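Local coordinates for protein catechol 2,3-dioxygenase (Pseudomonas sp. KL28, PDB 3HPY) that probably catalyses the iron-dependent extradiol cleavage of catechol by molecular oxygen, opening the ring to 2-hydroxy-6-oxohexa-2,4-dienoate, at residues C[42-47]-C[51-56]; C[167-172]-C[203-208]. All coordinates share one frame; numbering follows the deposited sequence.

Overall arrangement
From the N terminus, the chain first runs through strand 43-46, loops round through 47-55 and enters strand 56-60. Contact 1 closes this short loop in the N-terminal half of the chain, joining strand 43-46 to the loop and first residue leading into the antiparallel strand 56-60. Much later, contact 2 brings residues 167-172, at the end of helix 162-171, against strand 203-207. It closes a larger loop that holds strands 176-182 and 189-195, in the half that carries the iron ligands. The two loops lie in series, neither nesting nor crossing. Their centres are about 25 Å apart on opposite sides of the chain's centre, and their nearest atoms remain about 12 Å from each other.

Contact 1: C[42-47]-C[51-56]; sequences RVYFKC and RDHSCY
Arg51 meets the other segment through its backbone, which lies beside CE of Lys46, while its guanidinium group reaches Glu280 O of the second subunit. At Asp52 the carbonyl closes on the same lysine, with Asp52 O 3.0 Å from Lys46 CE. Bends at chi3 (-80°) and chi4 (-75°) fold that chain back along the carbonyls of Asp52 and His53, and deliver Lys46 NZ to Cys47 O at 2.9 Å and also to Glu50 O. The Asp52 carboxylate instead forms salt bridges with Arg8 and Lys72. His53 turns its ring edge to the face of Tyr44 in an offset edge-to-face pair, centroids 5.5 Å apart, its CE1 coming to 3.8 Å from Tyr44 CB. Next, Ser54 OG lies at the edge of the Tyr44 ring, near its plane, and Ser54 CA makes a CA-H...O contact with Phe45 O. Cys55 and Tyr56 then share one partner in a classic beta bulge: Cys55 N donates to Phe45 O over 2.8 Å and Tyr56 N to the same oxygen over 3.1 Å. The first donor lies in the carbonyl plane, the second well above it. Cys55 SG packs over Lys46 CA and near Cys47 SG. From the opposite strand, Phe45 N returns a 2.7 Å bond to Tyr56 O, which also sits at the Phe45 ring edge, whereas the Tyr56 hydroxyl bonds that of Tyr26. Three main-chain bonds centred on Phe45 thus join the two segments, two gripping one buried oxygen, so the extra residue is taken in just before strand 56-60 while its N-H keeps a hydrogen bond.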
loop_
_atom_site.group_PDB
_atom_site.type_symbol
_atom_site.label_atom_id
_atom_site.label_comp_id
_atom_site.label_asym_id
_atom_site.label_seq_id
_atom_site.Cartn_x
_atom_site.Cartn_y
_atom_site.Cartn_z
ATOM N N ARG C 42 30.156 9.836 22.422
ATOM C CA ARG C 42 28.965 10.040 21.610
ATOM C C ARG C 42 29.022 9.114 20.406
ATOM O O ARG C 42 30.081 8.931 19.806
ATOM C CB ARG C 42 28.893 11.486 21.137
ATOM C CG ARG C 42 29.128 12.491 22.231
ATOM C CD ARG C 42 29.887 13.664 21.665
ATOM N NE ARG C 42 29.030 14.801 21.355
ATOM C CZ ARG C 42 29.436 15.861 20.661
ATOM N NH1 ARG C 42 30.678 15.918 20.199
ATOM N NH2 ARG C 42 28.615 16.879 20.459
ATOM N N VAL C 43 27.886 8.521 20.056
ATOM C CA VAL C 43 27.831 7.623 18.907
ATOM C C VAL C 43 26.920 8.237 17.845
ATOM O O VAL C 43 25.801 8.664 18.141
ATOM C CB VAL C 43 27.336 6.216 19.318
ATOM C CG1 VAL C 43 26.039 6.321 20.052
ATOM C CG2 VAL C 43 27.189 5.336 18.097
ATOM N N TYR C 44 27.424 8.293 16.615
ATOM C CA TYR C 44 26.696 8.897 15.504
ATOM C C TYR C 44 25.942 7.893 14.634
ATOM O O TYR C 44 26.424 6.788 14.361
ATOM C CB TYR C 44 27.659 9.700 14.617
ATOM C CG TYR C 44 28.503 10.746 15.334
ATOM C CD1 TYR C 44 29.474 10.372 16.268
ATOM C CD2 TYR C 44 28.357 12.107 15.050
ATOM C CE1 TYR C 44 30.277 11.321 16.895
ATOM C CE2 TYR C 44 29.160 13.070 15.675
ATOM C CZ TYR C 44 30.117 12.668 16.595
ATOM O OH TYR C 44 30.912 13.608 17.212
ATOM N N PHE C 45 24.762 8.315 14.187
ATOM C CA PHE C 45 23.894 7.505 13.338
ATOM C C PHE C 45 23.391 8.334 12.167
ATOM O O PHE C 45 23.457 9.563 12.190
ATOM C CB PHE C 45 22.659 7.031 14.106
ATOM C CG PHE C 45 22.949 6.102 15.246
ATOM C CD1 PHE C 45 23.098 6.590 16.542
ATOM C CD2 PHE C 45 22.994 4.727 15.037
ATOM C CE1 PHE C 45 23.277 5.720 17.613
ATOM C CE2 PHE C 45 23.174 3.850 16.100
ATOM C CZ PHE C 45 23.314 4.347 17.390
ATOM N N LYS C 46 22.873 7.644 11.153
ATOM C CA LYS C 46 22.292 8.281 9.973
ATOM C C LYS C 46 21.270 7.318 9.360
ATOM O O LYS C 46 21.297 6.115 9.639
ATOM C CB LYS C 46 23.367 8.602 8.935
ATOM C CG LYS C 46 23.906 7.380 8.192
ATOM C CD LYS C 46 24.912 7.806 7.142
ATOM C CE LYS C 46 24.214 8.315 5.884
ATOM N NZ LYS C 46 23.663 7.158 5.100
ATOM N N CYS C 47 20.360 7.840 8.547
ATOM C CA CYS C 47 19.375 6.983 7.895
ATOM C C CYS C 47 20.123 6.344 6.733
ATOM O O CYS C 47 20.975 6.990 6.121
ATOM C CB CYS C 47 18.194 7.818 7.405
ATOM S SG CYS C 47 17.214 8.539 8.756
ATOM N N ARG C 51 23.024 10.800 2.661
ATOM C CA ARG C 51 24.390 10.681 2.167
ATOM C C ARG C 51 25.445 11.194 3.143
ATOM O O ARG C 51 26.600 10.763 3.097
ATOM C CB ARG C 51 24.526 11.408 0.820
ATOM C CG ARG C 51 23.498 10.937 -0.196
ATOM C CD ARG C 51 23.862 11.308 -1.616
ATOM N NE ARG C 51 22.790 10.924 -2.528
ATOM C CZ ARG C 51 22.815 11.124 -3.840
ATOM N NH1 ARG C 51 23.864 11.705 -4.407
ATOM N NH2 ARG C 51 21.787 10.742 -4.580
ATOM N N ASP C 52 25.038 12.088 4.039
ATOM C CA ASP C 52 25.961 12.666 5.013
ATOM C C ASP C 52 26.243 11.775 6.222
ATOM O O ASP C 52 25.405 10.964 6.625
ATOM C CB ASP C 52 25.453 14.046 5.446
ATOM C CG ASP C 52 25.676 15.112 4.371
ATOM O OD1 ASP C 52 26.384 14.816 3.378
ATOM O OD2 ASP C 52 25.161 16.240 4.521
ATOM N N HIS C 53 27.438 11.934 6.791
ATOM C CA HIS C 53 27.905 11.133 7.925
ATOM C C HIS C 53 26.930 10.821 9.058
ATOM O O HIS C 53 26.859 9.679 9.521
ATOM C CB HIS C 53 29.160 11.775 8.522
ATOM C CG HIS C 53 29.749 11.008 9.666
ATOM N ND1 HIS C 53 29.404 11.243 10.981
ATOM C CD2 HIS C 53 30.678 10.023 9.693
ATOM C CE1 HIS C 53 30.100 10.443 11.767
ATOM N NE2 HIS C 53 30.882 9.692 11.010
ATOM N N SER C 54 26.183 11.821 9.503
ATOM C CA SER C 54 25.261 11.621 10.611
ATOM C C SER C 54 24.089 12.589 10.586
ATOM O O SER C 54 24.171 13.657 9.980
ATOM C CB SER C 54 26.008 11.828 11.926
ATOM O OG SER C 54 26.371 13.198 12.057
ATOM N N CYS C 55 23.011 12.203 11.271
ATOM C CA CYS C 55 21.795 13.006 11.403
ATOM C C CYS C 55 21.226 12.807 12.823
ATOM O O CYS C 55 20.352 13.546 13.273
ATOM C CB CYS C 55 20.746 12.577 10.379
ATOM S SG CYS C 55 19.880 11.037 10.806
ATOM N N TYR C 56 21.737 11.802 13.526
ATOM C CA TYR C 56 21.279 11.516 14.882
ATOM C C TYR C 56 22.453 11.049 15.736
ATOM O O TYR C 56 23.166 10.101 15.374
ATOM C CB TYR C 56 20.205 10.426 14.867
ATOM C CG TYR C 56 19.277 10.465 16.061
ATOM C CD1 TYR C 56 18.212 11.364 16.110
ATOM C CD2 TYR C 56 19.449 9.587 17.137
ATOM C CE1 TYR C 56 17.332 11.386 17.195
ATOM C CE2 TYR C 56 18.573 9.602 18.230
ATOM C CZ TYR C 56 17.515 10.501 18.246
ATOM O OH TYR C 56 16.623 10.494 19.296
#

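Contact 2: C[167-172]-C[203-208]; sequences KIFTEV and IAFVEY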
loop_
_atom_site.group_PDB
_atom_site.type_symbol
_atom_site.label_atom_id
_atom_site.label_comp_id
_atom_site.label_asym_id
_atom_site.label_seq_id
_atom_site.Cartn_x
_atom_site.Cartn_y
_atom_site.Cartn_z
ATOM N N LYS C 167 9.325 34.527 14.019
ATOM C CA LYS C 167 9.967 35.683 13.401
ATOM C C LYS C 167 11.392 35.382 12.964
ATOM O O LYS C 167 11.786 35.700 11.843
ATOM C CB LYS C 167 9.990 36.877 14.365
ATOM C CG LYS C 167 8.624 37.397 14.776
ATOM C CD LYS C 167 8.720 38.714 15.575
ATOM C CE LYS C 167 9.132 38.513 17.046
ATOM N NZ LYS C 167 10.579 38.173 17.250
ATOM N N ILE C 168 12.171 34.774 13.850
ATOM C CA ILE C 168 13.554 34.457 13.523
ATOM C C ILE C 168 13.607 33.481 12.357
ATOM O O ILE C 168 14.416 33.640 11.433
ATOM C CB ILE C 168 14.279 33.833 14.719
ATOM C CG1 ILE C 168 14.229 34.789 15.909
ATOM C CG2 ILE C 168 15.721 33.525 14.350
ATOM C CD1 ILE C 168 14.682 34.164 17.197
ATOM N N PHE C 169 12.753 32.463 12.398
ATOM C CA PHE C 169 12.732 31.491 11.317
ATOM C C PHE C 169 12.269 32.059 9.984
ATOM O O PHE C 169 12.905 31.803 8.960
ATOM C CB PHE C 169 11.876 30.273 11.686
ATOM C CG PHE C 169 12.626 29.238 12.465
ATOM C CD1 PHE C 169 12.754 29.340 13.846
ATOM C CD2 PHE C 169 13.278 28.201 11.805
ATOM C CE1 PHE C 169 13.527 28.423 14.561
ATOM C CE2 PHE C 169 14.056 27.278 12.508
ATOM C CZ PHE C 169 14.183 27.388 13.889
ATOM N N THR C 170 11.179 32.825 9.987
ATOM C CA THR C 170 10.650 33.378 8.742
ATOM C C THR C 170 11.292 34.686 8.283
ATOM O O THR C 170 11.286 34.992 7.089
ATOM C CB THR C 170 9.101 33.594 8.797
ATOM O OG1 THR C 170 8.789 34.697 9.663
ATOM C CG2 THR C 170 8.400 32.338 9.292
ATOM N N GLU C 171 11.845 35.463 9.205
ATOM C CA GLU C 171 12.466 36.716 8.805
ATOM C C GLU C 171 13.985 36.628 8.718
ATOM O O GLU C 171 14.617 37.475 8.095
ATOM C CB GLU C 171 12.053 37.840 9.750
ATOM C CG GLU C 171 10.555 38.075 9.769
ATOM C CD GLU C 171 10.165 39.397 10.402
ATOM O OE1 GLU C 171 10.704 39.739 11.480
ATOM O OE2 GLU C 171 9.305 40.093 9.823
ATOM N N VAL C 172 14.567 35.589 9.311
ATOM C CA VAL C 172 16.016 35.435 9.284
ATOM C C VAL C 172 16.533 34.158 8.605
ATOM O O VAL C 172 17.453 34.223 7.790
ATOM C CB VAL C 172 16.595 35.498 10.714
ATOM C CG1 VAL C 172 18.113 35.507 10.664
ATOM C CG2 VAL C 172 16.081 36.736 11.423
ATOM N N ILE C 203 10.582 21.717 10.593
ATOM C CA ILE C 203 10.588 21.876 12.039
ATOM C C ILE C 203 9.276 22.504 12.505
ATOM O O ILE C 203 8.629 23.247 11.753
ATOM C CB ILE C 203 11.789 22.757 12.490
ATOM C CG1 ILE C 203 11.966 22.676 14.010
ATOM C CG2 ILE C 203 11.571 24.199 12.049
ATOM C CD1 ILE C 203 13.303 23.245 14.499
ATOM N N ALA C 204 8.869 22.191 13.734
ATOM C CA ALA C 204 7.633 22.748 14.286
ATOM C C ALA C 204 7.822 23.085 15.756
ATOM O O ALA C 204 8.692 22.524 16.416
ATOM C CB ALA C 204 6.474 21.763 14.122
ATOM N N PHE C 205 7.003 24.014 16.246
ATOM C CA PHE C 205 7.047 24.470 17.639
ATOM C C PHE C 205 5.636 24.581 18.212
ATOM O O PHE C 205 4.686 24.957 17.513
ATOM C CB PHE C 205 7.700 25.859 17.769
ATOM C CG PHE C 205 9.166 25.893 17.445
ATOM C CD1 PHE C 205 9.603 26.082 16.135
ATOM C CD2 PHE C 205 10.112 25.748 18.450
ATOM C CE1 PHE C 205 10.959 26.125 15.836
ATOM C CE2 PHE C 205 11.474 25.789 18.159
ATOM C CZ PHE C 205 11.897 25.977 16.848
ATOM N N VAL C 206 5.507 24.258 19.493
ATOM C CA VAL C 206 4.223 24.353 20.166
ATOM C C VAL C 206 4.421 25.187 21.431
ATOM O O VAL C 206 5.368 24.959 22.184
ATOM C CB VAL C 206 3.683 22.963 20.533
ATOM C CG1 VAL C 206 2.336 23.091 21.217
ATOM C CG2 VAL C 206 3.541 22.120 19.283
ATOM N N GLU C 207 3.537 26.159 21.642
ATOM C CA GLU C 207 3.619 27.048 22.804
ATOM C C GLU C 207 3.634 26.230 24.084
ATOM O O GLU C 207 2.750 25.410 24.308
ATOM C CB GLU C 207 2.429 28.005 22.824
ATOM C CG GLU C 207 2.550 29.144 23.835
ATOM C CD GLU C 207 3.569 30.202 23.417
ATOM O OE1 GLU C 207 3.463 30.721 22.281
ATOM O OE2 GLU C 207 4.472 30.525 24.225
ATOM N N TYR C 208 4.640 26.455 24.921
ATOM C CA TYR C 208 4.759 25.717 26.165
ATOM C C TYR C 208 5.508 26.535 27.215
ATOM O O TYR C 208 6.530 27.151 26.917
ATOM C CB TYR C 208 5.502 24.411 25.905
ATOM C CG TYR C 208 5.386 23.402 27.015
ATOM C CD1 TYR C 208 4.143 22.900 27.395
ATOM C CD2 TYR C 208 6.522 22.914 27.658
ATOM C CE1 TYR C 208 4.032 21.932 28.390
ATOM C CE2 TYR C 208 6.426 21.947 28.652
ATOM C CZ TYR C 208 5.179 21.460 29.013
ATOM O OH TYR C 208 5.084 20.495 29.993
#
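Helix-on-sheet packing in the vicinal oxygen chelate fold brings Phe169, near the end of helix 162-171, against Ile203 and Phe205 of strand 203-207. The two strand residues are two apart in sequence, so the strand alternation puts them on the same face, and both direct their CB atoms to the helix. Phe169 CE1 lies 3.7 Å from Phe205 CE1 and equally close to Phe205 CZ, so one side of the Phe169 ring meets the outer end of the Phe205 ring. The ring centroids are 5.4 Å apart with planes at 56°, an oblique meeting that is neither a stack nor a T-shaped pair. CG of Phe205 is anti to the carbonyl carbon (chi1 -67°), and the ring reaches toward the helix with CE1 and CZ nearest. Across the Phe169 ring, CE2 is touched by Ile203 CG2 at 4.0 Å; this branch, lying between the backbone N and the carbonyl carbon, makes the nearest approach, and Ile203 CD1 is only slightly farther off, 4.3 Å from Phe169 CZ. In chain order, strand 151-159, helix 162-171 and strands 176-182, 189-195 and 203-207 give the beta-alpha-beta-beta-beta module of this fold, and the strand touched here is its last, pairing in parallel with the first. That first strand bears the iron ligand His154, whose side chain is about 5 Å from that of Ile203. Leu112, from the loop after strand 107-111, packs on both phenylalanines, and Phe175 meets Phe169 edge-to-face. Between the two contact residues, Ala204 touches Trp193, part of the 4-methylcatechol pocket.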